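Local coordinates for protein probable ubiquitin-conjugating enzyme E2-19 kDa (Caenorhabditis elegans, PDB 1PZV) that probably acts as an E2 enzyme, accepting ubiquitin from the E1 enzyme as a cysteine thioester and catalysing its covalent attachment to other proteins, at residues K66-K71 and S90-P95; W77-D82 and P129-P134. All coordinates share one frame; numbering follows the deposited sequence.

Interaction 1 of 2, residues K66-K71 and S90-P95; sequences KPPKMK and SILHDP
Pro67 and Leu92 form the centre of this contact, with their CA atoms 5.2 Å apart. The pyrrolidine ring of Pro67 is directed at the opposing loop, its CB and CG lying against the backbone carbonyl oxygens of Leu92 and His93; CG is 3.4 Å from His93 O. The isobutyl group of Leu92 works in the other direction and divides its two methyls between Met70 and Pro68, two residues apart along 66-71. CD1 meets Met70 CB at 4.0 Å, while CD2 rests near the carbonyl oxygen of Pro68, 3.6 Å away, and reaches the Pro68 ring at CG (4.4 Å). CG of Leu92 lies anti to the carbonyl carbon (chi1 -71°), which brings the two methyls to 66-71.

At the outer end, a salt bridge closes the contact: Lys66 NZ lies 3.1 Å from Asp94 OD1. The ammonium group meets this oxygen from above the carboxylate plane, 48° out of it. The lysine chain starts out away from the loop and returns through a bend at chi2 (59°), which carries NZ to the acid.

Further out, the bond from His93 N to Ser90 O, 2.6 Å, closes the short 3-10 turn that presents Leu92. Helix 115-127 lies behind both segments, with Ile118 and Val122 touching Pro68 and Met70 and with Thr117 and Ser121 touching Ile91. Trp109 is backbone hydrogen-bonded to His93, and Pro67 touches it. The arrangement belongs to the UBC fold of E2 enzymes, in which the proline-rich approach to the last strand of the meander, 69-72, packs against the 3-10 turn that follows the predicted thioester-forming Cys88; the His93 side chain is about 5 Å from that of this cysteine.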
loop_
_atom_site.group_PDB
_atom_site.type_symbol
_atom_site.label_atom_id
_atom_site.label_comp_id
_atom_site.label_asym_id
_atom_site.label_seq_id
_atom_site.Cartn_x
_atom_site.Cartn_y
_atom_site.Cartn_z
ATOM N N LYS A 66 -7.484 -3.109 15.207
ATOM C CA LYS A 66 -7.117 -4.272 14.415
ATOM C C LYS A 66 -6.844 -3.749 13.015
ATOM O O LYS A 66 -7.749 -3.289 12.322
ATOM C CB LYS A 66 -8.256 -5.301 14.413
ATOM C CG LYS A 66 -8.021 -6.515 13.522
ATOM C CD LYS A 66 -6.765 -7.296 13.888
ATOM C CE LYS A 66 -6.526 -8.420 12.872
ATOM N NZ LYS A 66 -5.306 -9.221 13.165
ATOM N N PRO A 67 -5.575 -3.796 12.592
ATOM C CA PRO A 67 -5.132 -3.329 11.276
ATOM C C PRO A 67 -5.815 -4.035 10.115
ATOM O O PRO A 67 -6.242 -5.190 10.219
ATOM C CB PRO A 67 -3.628 -3.623 11.272
ATOM C CG PRO A 67 -3.275 -3.781 12.694
ATOM C CD PRO A 67 -4.468 -4.433 13.318
ATOM N N PRO A 68 -5.955 -3.328 8.994
ATOM C CA PRO A 68 -6.580 -3.939 7.829
ATOM C C PRO A 68 -5.447 -4.620 7.072
ATOM O O PRO A 68 -4.277 -4.337 7.324
ATOM C CB PRO A 68 -7.138 -2.738 7.080
ATOM C CG PRO A 68 -6.110 -1.679 7.372
ATOM C CD PRO A 68 -5.884 -1.863 8.849
ATOM N N LYS A 69 -5.779 -5.523 6.163
ATOM C CA LYS A 69 -4.750 -6.191 5.377
ATOM C C LYS A 69 -4.687 -5.482 4.035
ATOM O O LYS A 69 -5.727 -5.179 3.446
ATOM C CB LYS A 69 -5.091 -7.677 5.178
ATOM C CG LYS A 69 -4.983 -8.517 6.451
ATOM C CD LYS A 69 -5.104 -10.010 6.158
ATOM C CE LYS A 69 -4.753 -10.850 7.385
ATOM N NZ LYS A 69 -4.752 -12.316 7.093
ATOM N N MET A 70 -3.481 -5.188 3.558
ATOM C CA MET A 70 -3.351 -4.517 2.275
ATOM C C MET A 70 -2.675 -5.395 1.247
ATOM O O MET A 70 -1.506 -5.743 1.392
ATOM C CB MET A 70 -2.573 -3.214 2.416
ATOM C CG MET A 70 -2.535 -2.406 1.129
ATOM S SD MET A 70 -1.915 -0.755 1.422
ATOM C CE MET A 70 -2.201 0.024 -0.151
ATOM N N LYS A 71 -3.422 -5.749 0.207
ATOM C CA LYS A 71 -2.900 -6.591 -0.857
ATOM C C LYS A 71 -2.879 -5.855 -2.190
ATOM O O LYS A 71 -3.913 -5.413 -2.681
ATOM C CB LYS A 71 -3.753 -7.858 -1.007
ATOM C CG LYS A 71 -3.338 -8.709 -2.192
ATOM C CD LYS A 71 -4.008 -10.081 -2.183
ATOM C CE LYS A 71 -3.547 -10.918 -3.378
ATOM N NZ LYS A 71 -3.955 -12.348 -3.264
ATOM N N SER A 90 5.316 -2.391 9.238
ATOM C CA SER A 90 5.054 -2.339 10.684
ATOM C C SER A 90 3.660 -1.892 11.113
ATOM O O SER A 90 2.984 -2.578 11.891
ATOM C CB SER A 90 6.071 -1.429 11.377
ATOM O OG SER A 90 7.399 -1.827 11.100
ATOM N N ILE A 91 3.246 -0.735 10.607
ATOM C CA ILE A 91 1.964 -0.162 10.964
ATOM C C ILE A 91 0.756 -1.042 10.653
ATOM O O ILE A 91 -0.365 -0.701 11.008
ATOM C CB ILE A 91 1.797 1.215 10.304
ATOM C CG1 ILE A 91 0.634 1.959 10.952
ATOM C CG2 ILE A 91 1.582 1.058 8.808
ATOM C CD1 ILE A 91 0.475 3.362 10.456
ATOM N N LEU A 92 0.966 -2.166 9.981
ATOM C CA LEU A 92 -0.149 -3.058 9.694
ATOM C C LEU A 92 -0.066 -4.194 10.686
ATOM O O LEU A 92 -1.004 -4.983 10.841
ATOM C CB LEU A 92 -0.088 -3.593 8.267
ATOM C CG LEU A 92 -0.384 -2.571 7.166
ATOM C CD1 LEU A 92 -0.429 -3.273 5.811
ATOM C CD2 LEU A 92 -1.717 -1.880 7.438
ATOM N N HIS A 93 1.074 -4.269 11.366
ATOM C CA HIS A 93 1.297 -5.302 12.374
ATOM C C HIS A 93 0.416 -5.035 13.574
ATOM O O HIS A 93 -0.055 -3.927 13.766
ATOM C CB HIS A 93 2.774 -5.379 12.794
ATOM C CG HIS A 93 3.694 -5.638 11.605
ATOM N ND1 HIS A 93 5.055 -5.592 11.690
ATOM C CD2 HIS A 93 3.390 -5.928 10.309
ATOM C CE1 HIS A 93 5.582 -5.833 10.486
ATOM N NE2 HIS A 93 4.590 -6.036 9.648
ATOM N N ASP A 94 0.217 -6.037 14.409
ATOM C CA ASP A 94 -0.747 -5.843 15.461
ATOM C C ASP A 94 -0.707 -6.885 16.553
ATOM O O ASP A 94 -1.003 -8.037 16.291
ATOM C CB ASP A 94 -2.135 -5.963 14.839
ATOM C CG ASP A 94 -2.433 -7.352 14.280
ATOM O OD1 ASP A 94 -3.030 -8.184 14.993
ATOM O OD2 ASP A 94 -2.056 -7.621 13.118
ATOM N N PRO A 95 -0.335 -6.543 17.771
ATOM C CA PRO A 95 -0.408 -7.658 18.737
ATOM C C PRO A 95 -1.786 -8.314 18.748
ATOM O O PRO A 95 -2.675 -7.905 19.489
ATOM C CB PRO A 95 -0.043 -7.003 20.056
ATOM C CG PRO A 95 1.153 -6.257 19.621
ATOM C CD PRO A 95 1.050 -6.154 18.115
#

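Interaction 2 of 2, residues W77-D82 and P129-P134; sequences WHPNID and PNFESP
His78, Pro79 and Asn80 meet the loop 129-134 with the HPN (His-Pro-Asn) motif of the E2 family, the tripeptide of the UBC fold that precedes the predicted active-site cysteine. A type I beta turn from His78 to Ile81 holds it, closed by the bond from Ile81 N to His78 O.

The polar part of the contact rests on one side chain. The Asn80 carboxamide bonds twice to the backbone of Asn130: its OD1 accepts from Asn130 N at 3.0 Å, a bent bond of 142°, and its ND2 donates to Asn130 O at 2.7 Å along a straighter path of 164°. That acceptor lies only 3° out of the Asn80 amide plane, and with both ends of the amide bonded, its rotation is fixed. CG is set anti to the carbonyl carbon, which carries the amide across to the loop. An alanine here would lose both bonds, and the backbone N-H and carbonyl of Asn130 would probably be left without these partners and the loop less firmly tied to the turn. The Asn80 side chain is also about 5 Å from that of Cys88, to which its backbone is hydrogen-bonded, which places the turn beside the predicted thioester site.

The apolar contacts gather around prolines. Pro79 CG approaches Pro129 CB at 4.2 Å and Phe131 CE2 at 4.4 Å, while Pro134 is set against the backbone, its CB 3.4 Å from Pro79 O.

ND1 of the His78 imidazole is hydrogen-bonded to Tyr48 OH. The side chains of His78 and Pro129 cross at about a right angle, and the other ring nitrogen, NE2 of His78, comes to 3.4 Å from Pro129 CB.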
loop_
_atom_site.group_PDB
_atom_site.type_symbol
_atom_site.label_atom_id
_atom_site.label_comp_id
_atom_site.label_asym_id
_atom_site.label_seq_id
_atom_site.Cartn_x
_atom_site.Cartn_y
_atom_site.Cartn_z
ATOM N N TRP A 77 7.264 -4.501 -8.025
ATOM C CA TRP A 77 8.509 -5.111 -7.561
ATOM C C TRP A 77 9.073 -4.314 -6.401
ATOM O O TRP A 77 9.746 -3.299 -6.589
ATOM C CB TRP A 77 9.537 -5.183 -8.702
ATOM C CG TRP A 77 10.714 -6.080 -8.394
ATOM C CD1 TRP A 77 12.017 -5.697 -8.241
ATOM C CD2 TRP A 77 10.682 -7.493 -8.136
ATOM N NE1 TRP A 77 12.795 -6.774 -7.890
ATOM C CE2 TRP A 77 12.002 -7.889 -7.812
ATOM C CE3 TRP A 77 9.664 -8.460 -8.129
ATOM C CZ2 TRP A 77 12.334 -9.215 -7.499
ATOM C CZ3 TRP A 77 9.995 -9.784 -7.816
ATOM C CH2 TRP A 77 11.319 -10.142 -7.498
ATOM N N HIS A 78 8.788 -4.785 -5.192
ATOM C CA HIS A 78 9.247 -4.096 -3.989
ATOM C C HIS A 78 9.660 -5.037 -2.847
ATOM O O HIS A 78 9.038 -6.084 -2.608
ATOM C CB HIS A 78 8.152 -3.141 -3.484
ATOM C CG HIS A 78 8.639 -2.146 -2.481
ATOM N ND1 HIS A 78 9.266 -0.969 -2.843
ATOM C CD2 HIS A 78 8.612 -2.150 -1.128
ATOM C CE1 HIS A 78 9.597 -0.295 -1.760
ATOM N NE2 HIS A 78 9.211 -0.989 -0.702
ATOM N N PRO A 79 10.728 -4.667 -2.131
ATOM C CA PRO A 79 11.257 -5.436 -1.005
ATOM C C PRO A 79 10.198 -5.748 0.056
ATOM O O PRO A 79 10.218 -6.825 0.663
ATOM C CB PRO A 79 12.352 -4.527 -0.457
ATOM C CG PRO A 79 12.885 -3.884 -1.709
ATOM C CD PRO A 79 11.627 -3.550 -2.480
ATOM N N ASN A 80 9.272 -4.812 0.274
ATOM C CA ASN A 80 8.241 -4.992 1.291
ATOM C C ASN A 80 6.872 -5.425 0.811
ATOM O O ASN A 80 5.889 -5.346 1.540
ATOM C CB ASN A 80 8.135 -3.730 2.124
ATOM C CG ASN A 80 9.448 -3.384 2.791
ATOM O OD1 ASN A 80 10.062 -2.358 2.478
ATOM N ND2 ASN A 80 9.906 -4.254 3.705
ATOM N N ILE A 81 6.812 -5.881 -0.430
ATOM C CA ILE A 81 5.576 -6.397 -0.987
ATOM C C ILE A 81 6.000 -7.812 -1.375
ATOM O O ILE A 81 6.929 -7.977 -2.168
ATOM C CB ILE A 81 5.157 -5.659 -2.263
ATOM C CG1 ILE A 81 5.272 -4.150 -2.070
ATOM C CG2 ILE A 81 3.729 -6.041 -2.623
ATOM C CD1 ILE A 81 4.292 -3.579 -1.084
ATOM N N ASP A 82 5.360 -8.831 -0.809
ATOM C CA ASP A 82 5.749 -10.186 -1.167
ATOM C C ASP A 82 5.345 -10.509 -2.606
ATOM O O ASP A 82 4.800 -9.665 -3.321
ATOM C CB ASP A 82 5.159 -11.227 -0.191
ATOM C CG ASP A 82 3.643 -11.312 -0.247
ATOM O OD1 ASP A 82 3.063 -11.145 -1.340
ATOM O OD2 ASP A 82 3.027 -11.571 0.808
ATOM N N PRO A 129 12.196 1.906 1.211
ATOM C CA PRO A 129 11.937 0.551 1.708
ATOM C C PRO A 129 12.700 0.200 2.987
ATOM O O PRO A 129 13.827 0.658 3.204
ATOM C CB PRO A 129 12.338 -0.326 0.524
ATOM C CG PRO A 129 13.462 0.460 -0.105
ATOM C CD PRO A 129 12.933 1.876 -0.068
ATOM N N ASN A 130 12.065 -0.595 3.842
ATOM C CA ASN A 130 12.690 -1.033 5.085
ATOM C C ASN A 130 13.039 -2.497 4.922
ATOM O O ASN A 130 12.153 -3.351 4.825
ATOM C CB ASN A 130 11.745 -0.861 6.283
ATOM C CG ASN A 130 12.263 -1.555 7.547
ATOM O OD1 ASN A 130 12.042 -2.755 7.750
ATOM N ND2 ASN A 130 12.966 -0.803 8.391
ATOM N N PHE A 131 14.329 -2.794 4.873
ATOM C CA PHE A 131 14.732 -4.175 4.716
ATOM C C PHE A 131 14.429 -4.901 6.019
ATOM O O PHE A 131 13.274 -5.273 6.242
ATOM C CB PHE A 131 16.203 -4.244 4.297
ATOM C CG PHE A 131 16.472 -3.545 2.980
ATOM C CD1 PHE A 131 16.574 -2.149 2.917
ATOM C CD2 PHE A 131 16.534 -4.269 1.788
ATOM C CE1 PHE A 131 16.723 -1.487 1.691
ATOM C CE2 PHE A 131 16.683 -3.614 0.555
ATOM C CZ PHE A 131 16.778 -2.221 0.510
ATOM N N GLU A 132 15.415 -5.087 6.891
ATOM C CA GLU A 132 15.139 -5.771 8.155
ATOM C C GLU A 132 14.024 -6.802 7.997
ATOM O O GLU A 132 12.882 -6.543 8.370
ATOM C CB GLU A 132 14.686 -4.775 9.221
ATOM C CG GLU A 132 15.751 -3.867 9.783
ATOM C CD GLU A 132 15.304 -3.258 11.104
ATOM O OE1 GLU A 132 14.190 -2.688 11.141
ATOM O OE2 GLU A 132 16.058 -3.354 12.100
ATOM N N SER A 133 14.346 -7.958 7.437
ATOM C CA SER A 133 13.354 -9.012 7.240
ATOM C C SER A 133 12.321 -8.657 6.165
ATOM O O SER A 133 11.120 -8.646 6.432
ATOM C CB SER A 133 12.624 -9.315 8.556
ATOM O OG SER A 133 13.537 -9.517 9.621
ATOM N N PRO A 134 12.779 -8.353 4.938
ATOM C CA PRO A 134 11.866 -8.008 3.845
ATOM C C PRO A 134 10.934 -9.180 3.550
ATOM O O PRO A 134 11.276 -10.334 3.821
ATOM C CB PRO A 134 12.812 -7.731 2.686
ATOM C CG PRO A 134 14.030 -7.183 3.377
ATOM C CD PRO A 134 14.179 -8.129 4.536
#

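How the interactions relate
Both contacts bring a side chain near the predicted catalytic Cys88, with centres 15 Å apart and no direct touch between them. Both are partly buried and touch helix 115-127: interaction 1 joins the last sheet strand and its approach to the turn after the cysteine, interaction 2 joins two loops, the one before the cysteine and the one after the helix. Interaction 1 is mainly apolar inside, with its polar link, a salt bridge between charged side chains, at the rim. In interaction 2 the order differs, since a largely buried neutral amide bonds to backbone and prolines pack around it. Their segments alternate along the chain.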